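Local structure of diguanylate cyclase DosC (Escherichia coli, 4ZVA) at residues A[113-118]-A[130-135]; A[9-14]-A[72-77]. The protein makes the second messenger cyclic di-GMP from GTP, probably under the control of oxygen sensed by the haem in its globin domain. All blocks are in the same frame, centred on the assembly; numbering follows the deposited sequence.

Contact 1: residues A[113-118]-A[130-135]; sequences ILYPVI and QVYHFS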
loop_
_atom_site.group_PDB
_atom_site.type_symbol
_atom_site.label_atom_id
_atom_site.label_comp_id
_atom_site.label_asym_id
_atom_site.label_seq_id
_atom_site.Cartn_x
_atom_site.Cartn_y
_atom_site.Cartn_z
ATOM N N ILE A 113 6.323 -1.503 9.205
ATOM C CA ILE A 113 6.569 -1.786 10.617
ATOM C C ILE A 113 5.341 -2.354 11.325
ATOM O O ILE A 113 5.447 -2.888 12.431
ATOM C CB ILE A 113 7.037 -0.526 11.369
ATOM C CG1 ILE A 113 5.968 0.566 11.316
ATOM C CG2 ILE A 113 8.352 -0.031 10.795
ATOM C CD1 ILE A 113 6.314 1.793 12.145
ATOM N N LEU A 114 4.181 -2.235 10.688
ATOM C CA LEU A 114 2.945 -2.768 11.252
ATOM C C LEU A 114 2.932 -4.292 11.211
ATOM O O LEU A 114 2.407 -4.938 12.116
ATOM C CB LEU A 114 1.724 -2.219 10.505
ATOM C CG LEU A 114 0.370 -2.782 10.953
ATOM C CD1 LEU A 114 0.112 -2.475 12.427
ATOM C CD2 LEU A 114 -0.767 -2.266 10.083
ATOM N N TYR A 115 3.506 -4.866 10.157
ATOM C CA TYR A 115 3.465 -6.317 9.975
ATOM C C TYR A 115 4.128 -7.105 11.117
ATOM O O TYR A 115 3.513 -8.033 11.640
ATOM C CB TYR A 115 4.098 -6.715 8.636
ATOM C CG TYR A 115 4.164 -8.212 8.423
ATOM C CD1 TYR A 115 3.050 -8.922 7.998
ATOM C CD2 TYR A 115 5.342 -8.915 8.646
ATOM C CE1 TYR A 115 3.103 -10.289 7.804
ATOM C CE2 TYR A 115 5.405 -10.284 8.454
ATOM C CZ TYR A 115 4.283 -10.963 8.031
ATOM O OH TYR A 115 4.339 -12.326 7.834
ATOM N N PRO A 116 5.372 -6.751 11.511
ATOM C CA PRO A 116 5.979 -7.537 12.595
ATOM C C PRO A 116 5.187 -7.468 13.902
ATOM O O PRO A 116 5.220 -8.410 14.693
ATOM C CB PRO A 116 7.358 -6.892 12.766
ATOM C CG PRO A 116 7.635 -6.234 11.468
ATOM C CD PRO A 116 6.310 -5.736 10.999
ATOM N N VAL A 117 4.487 -6.359 14.118
ATOM C CA VAL A 117 3.634 -6.199 15.291
ATOM C C VAL A 117 2.469 -7.187 15.247
ATOM O O VAL A 117 2.141 -7.826 16.248
ATOM C CB VAL A 117 3.096 -4.757 15.393
ATOM C CG1 VAL A 117 1.953 -4.676 16.391
ATOM C CG2 VAL A 117 4.215 -3.812 15.787
ATOM N N ILE A 118 1.851 -7.318 14.077
ATOM C CA ILE A 118 0.752 -8.259 13.895
ATOM C C ILE A 118 1.266 -9.696 13.916
ATOM O O ILE A 118 0.635 -10.589 14.487
ATOM C CB ILE A 118 -0.004 -7.988 12.574
ATOM C CG1 ILE A 118 -0.658 -6.604 12.622
ATOM C CG2 ILE A 118 -1.056 -9.057 12.318
ATOM C CD1 ILE A 118 -1.440 -6.243 11.374
ATOM N N GLN A 130 -6.038 -11.970 8.066
ATOM C CA GLN A 130 -7.215 -11.135 7.882
ATOM C C GLN A 130 -7.071 -9.774 8.557
ATOM O O GLN A 130 -7.550 -8.763 8.038
ATOM C CB GLN A 130 -8.453 -11.862 8.401
ATOM C CG GLN A 130 -8.799 -13.090 7.578
ATOM C CD GLN A 130 -10.120 -13.708 7.976
ATOM O OE1 GLN A 130 -10.252 -14.272 9.061
ATOM N NE2 GLN A 130 -11.110 -13.604 7.096
ATOM N N VAL A 131 -6.411 -9.744 9.710
ATOM C CA VAL A 131 -6.169 -8.488 10.405
ATOM C C VAL A 131 -5.202 -7.624 9.604
ATOM O O VAL A 131 -5.402 -6.420 9.453
ATOM C CB VAL A 131 -5.612 -8.720 11.827
ATOM C CG1 VAL A 131 -5.076 -7.427 12.410
ATOM C CG2 VAL A 131 -6.691 -9.303 12.723
ATOM N N TYR A 132 -4.152 -8.253 9.089
ATOM C CA TYR A 132 -3.162 -7.558 8.281
ATOM C C TYR A 132 -3.792 -7.033 6.988
ATOM O O TYR A 132 -3.504 -5.918 6.560
ATOM C CB TYR A 132 -1.989 -8.491 7.978
ATOM C CG TYR A 132 -0.917 -7.910 7.091
ATOM C CD1 TYR A 132 -0.167 -6.816 7.495
ATOM C CD2 TYR A 132 -0.634 -8.478 5.855
ATOM C CE1 TYR A 132 0.827 -6.290 6.685
ATOM C CE2 TYR A 132 0.353 -7.965 5.042
ATOM C CZ TYR A 132 1.080 -6.873 5.458
ATOM O OH TYR A 132 2.063 -6.364 4.641
ATOM N N HIS A 133 -4.661 -7.837 6.384
ATOM C CA HIS A 133 -5.363 -7.432 5.164
ATOM C C HIS A 133 -6.250 -6.212 5.389
ATOM O O HIS A 133 -6.156 -5.226 4.658
ATOM C CB HIS A 133 -6.207 -8.587 4.625
ATOM C CG HIS A 133 -7.142 -8.191 3.524
ATOM N ND1 HIS A 133 -8.512 -8.233 3.660
ATOM C CD2 HIS A 133 -6.900 -7.731 2.273
ATOM C CE1 HIS A 133 -9.077 -7.825 2.536
ATOM N NE2 HIS A 133 -8.121 -7.515 1.679
ATOM N N PHE A 134 -7.109 -6.285 6.401
ATOM C CA PHE A 134 -7.972 -5.161 6.754
ATOM C C PHE A 134 -7.153 -3.907 7.025
ATOM O O PHE A 134 -7.515 -2.812 6.594
ATOM C CB PHE A 134 -8.834 -5.498 7.975
ATOM C CG PHE A 134 -9.683 -4.352 8.449
ATOM C CD1 PHE A 134 -10.874 -4.047 7.810
ATOM C CD2 PHE A 134 -9.294 -3.580 9.531
ATOM C CE1 PHE A 134 -11.659 -2.994 8.238
ATOM C CE2 PHE A 134 -10.075 -2.524 9.966
ATOM C CZ PHE A 134 -11.260 -2.231 9.318
ATOM N N SER A 135 -6.041 -4.080 7.732
ATOM C CA SER A 135 -5.166 -2.969 8.085
ATOM C C SER A 135 -4.521 -2.347 6.849
ATOM O O SER A 135 -4.476 -1.128 6.720
ATOM C CB SER A 135 -4.083 -3.429 9.061
ATOM O OG SER A 135 -4.653 -3.889 10.279
#

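Contact 2: residues A[9-14]-A[72-77]; sequences GLVEQA and LSAQVD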
loop_
_atom_site.group_PDB
_atom_site.type_symbol
_atom_site.label_atom_id
_atom_site.label_comp_id
_atom_site.label_asym_id
_atom_site.label_seq_id
_atom_site.Cartn_x
_atom_site.Cartn_y
_atom_site.Cartn_z
ATOM N N GLY A 9 -17.730 -0.144 2.556
ATOM C CA GLY A 9 -17.722 -1.524 2.111
ATOM C C GLY A 9 -16.614 -2.330 2.762
ATOM O O GLY A 9 -16.832 -3.461 3.185
ATOM N N LEU A 10 -15.425 -1.740 2.846
ATOM C CA LEU A 10 -14.276 -2.403 3.458
ATOM C C LEU A 10 -14.552 -2.798 4.908
ATOM O O LEU A 10 -14.250 -3.917 5.323
ATOM C CB LEU A 10 -13.043 -1.503 3.392
ATOM C CG LEU A 10 -11.797 -2.050 4.090
ATOM C CD1 LEU A 10 -11.323 -3.330 3.419
ATOM C CD2 LEU A 10 -10.694 -1.004 4.103
ATOM N N VAL A 11 -15.143 -1.881 5.666
ATOM C CA VAL A 11 -15.485 -2.145 7.059
ATOM C C VAL A 11 -16.593 -3.189 7.142
ATOM O O VAL A 11 -16.541 -4.105 7.963
ATOM C CB VAL A 11 -15.930 -0.857 7.783
ATOM C CG1 VAL A 11 -16.395 -1.165 9.204
ATOM C CG2 VAL A 11 -14.803 0.168 7.790
ATOM N N GLU A 12 -17.588 -3.044 6.273
ATOM C CA GLU A 12 -18.733 -3.946 6.233
ATOM C C GLU A 12 -18.353 -5.377 5.855
ATOM O O GLU A 12 -18.971 -6.332 6.325
ATOM C CB GLU A 12 -19.776 -3.412 5.249
ATOM C CG GLU A 12 -20.685 -2.347 5.833
ATOM C CD GLU A 12 -21.694 -1.833 4.827
ATOM O OE1 GLU A 12 -21.795 -2.423 3.731
ATOM O OE2 GLU A 12 -22.384 -0.836 5.132
ATOM N N GLN A 13 -17.345 -5.523 5.000
ATOM C CA GLN A 13 -16.944 -6.843 4.519
ATOM C C GLN A 13 -16.114 -7.607 5.551
ATOM O O GLN A 13 -16.126 -8.837 5.577
ATOM C CB GLN A 13 -16.162 -6.721 3.206
ATOM C CG GLN A 13 -17.003 -6.347 1.981
ATOM C CD GLN A 13 -17.938 -7.455 1.521
ATOM O OE1 GLN A 13 -17.967 -8.546 2.092
ATOM N NE2 GLN A 13 -18.708 -7.176 0.474
ATOM N N ALA A 14 -15.381 -6.878 6.387
ATOM C CA ALA A 14 -14.540 -7.499 7.408
ATOM C C ALA A 14 -15.372 -7.915 8.619
ATOM O O ALA A 14 -16.098 -7.102 9.189
ATOM C CB ALA A 14 -13.425 -6.557 7.824
ATOM N N LEU A 72 -7.534 2.338 11.898
ATOM C CA LEU A 72 -7.628 0.890 12.053
ATOM C C LEU A 72 -8.854 0.462 12.865
ATOM O O LEU A 72 -9.267 -0.696 12.802
ATOM C CB LEU A 72 -6.346 0.339 12.686
ATOM C CG LEU A 72 -5.094 0.508 11.819
ATOM C CD1 LEU A 72 -3.882 -0.174 12.442
ATOM C CD2 LEU A 72 -5.344 -0.020 10.410
ATOM N N SER A 73 -9.435 1.391 13.621
ATOM C CA SER A 73 -10.634 1.097 14.408
ATOM C C SER A 73 -11.904 1.613 13.737
ATOM O O SER A 73 -12.948 1.732 14.381
ATOM C CB SER A 73 -10.524 1.707 15.808
ATOM O OG SER A 73 -9.279 1.395 16.404
ATOM N N ALA A 74 -11.810 1.915 12.446
ATOM C CA ALA A 74 -12.907 2.538 11.709
ATOM C C ALA A 74 -14.207 1.745 11.744
ATOM O O ALA A 74 -14.249 0.574 11.367
ATOM C CB ALA A 74 -12.493 2.761 10.266
ATOM N N GLN A 75 -15.269 2.397 12.201
ATOM C CA GLN A 75 -16.616 1.868 12.051
ATOM C C GLN A 75 -17.266 2.533 10.844
ATOM O O GLN A 75 -16.776 3.555 10.363
ATOM C CB GLN A 75 -17.439 2.097 13.318
ATOM C CG GLN A 75 -16.791 1.517 14.566
ATOM C CD GLN A 75 -16.336 0.078 14.378
ATOM O OE1 GLN A 75 -17.139 -0.808 14.081
ATOM N NE2 GLN A 75 -15.039 -0.160 14.551
ATOM N N VAL A 76 -18.363 1.958 10.362
ATOM C CA VAL A 76 -19.063 2.494 9.197
ATOM C C VAL A 76 -19.447 3.960 9.385
ATOM O O VAL A 76 -19.286 4.774 8.475
ATOM C CB VAL A 76 -20.329 1.674 8.884
ATOM C CG1 VAL A 76 -21.135 2.328 7.772
ATOM C CG2 VAL A 76 -19.957 0.246 8.514
ATOM N N ASP A 77 -19.914 4.302 10.581
ATOM C CA ASP A 77 -20.368 5.660 10.854
ATOM C C ASP A 77 -19.204 6.621 11.073
ATOM O O ASP A 77 -19.402 7.831 11.179
ATOM C CB ASP A 77 -21.298 5.672 12.071
ATOM C CG ASP A 77 -22.566 4.867 11.844
ATOM O OD1 ASP A 77 -23.038 4.810 10.688
ATOM O OD2 ASP A 77 -23.092 4.286 12.818
#

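Contact 1: residues A[113-118]-A[130-135]
I118 pushes the end of its side chain into a hollow on helix 125-147 bordered by V131, Y132 and S135. Its CG1 arm, fully extended (chi2 -179°), carries CD1 to 3.8 Å from CA of Y132 and 4.0 Å from CG1 of V131. Isoleucine suits the place: its CG2 methyl stays close to its own backbone while the unbranched CG1-CD1 arm spans the gap between segment axes that come no closer than 10.4 Å. One turn earlier, L114 sets CD2 against CB of S135, at 3.7 Å. Small serine lets the leucine methyl come up to its CB, and its hydroxyl turns back on its own helix: OG donates to O of V131 at 2.8 Å, so this buried polar group is satisfied. Beyond I118 the two tyrosines form a T-shaped pair. The edge of Y115 presents CD1 over the middle of the Y132 face, with ring centroids 5.1 Å apart and planes at 71°. The two segments run nearly antiparallel, their directions 155° apart. Another side of helix 100-119 packs on helix 16-43 through I113 and V117, while the tyrosine side faces the second subunit, where Y115 stacks on H133 of that chain and Y132 meets its Y132.

Contact 2: residues A[9-14]-A[72-77]
V11 turns both methyl groups toward the loop 72-77, where CG1 lies 3.5 Å and CG2 3.6 Å from the carbonyl O of A74. The branched side chain straddles that oxygen; CG1, anti to the backbone N (chi1 175°), also reaches N of V76, at 3.9 Å. On one flank CG2 of V11 approaches CB of A74 at 4.3 Å, where alanine's single methyl lets the loop come close. On the other, CG2 of V76 fits between V11 and E12, 3.9 Å from CG1 of V11 and 3.8 Å from CG of E12. E12, exposed, contributes its aliphatic stem, as suits a long acidic residue at a surface. Behind this first shell the loop braces itself: NE2 of Q75 donates to O of S73 at 2.8 Å, from above the carbonyl plane, while N of Q75 is hydrogen-bonded to OD2 of D78 and OG of S73 to O of I69. These bonds link the loop to the end of helix 54-72 and toward helix 79-96. W7 and T8 also pack on A74 and V76, and R19 of helix 16-43 touches V11, so the loop passes across the side of helix 2-13, with helix 16-43 beside it.

Overall arrangement
Contact 2 joins the N-terminal helix 2-13 to the loop between helices 54-72 and 79-96; contact 1, which opens only after contact 2 has closed along the chain, pairs helices 100-119 and 125-147. Their centres are 16 Å apart, yet they meet directly through helix 125-147: F134 packs on L10, L72 and A14, and S135 on L72. That helix therefore has contact 1 on one side and contact 2 on another, while helix 16-43 borders both. The two belong to the all-helical protoglobin-type fold, away from direct contact with the haem. Contact 1 is part of the interface with the second subunit, whereas no residue of 9-14 or 72-77 touches that chain.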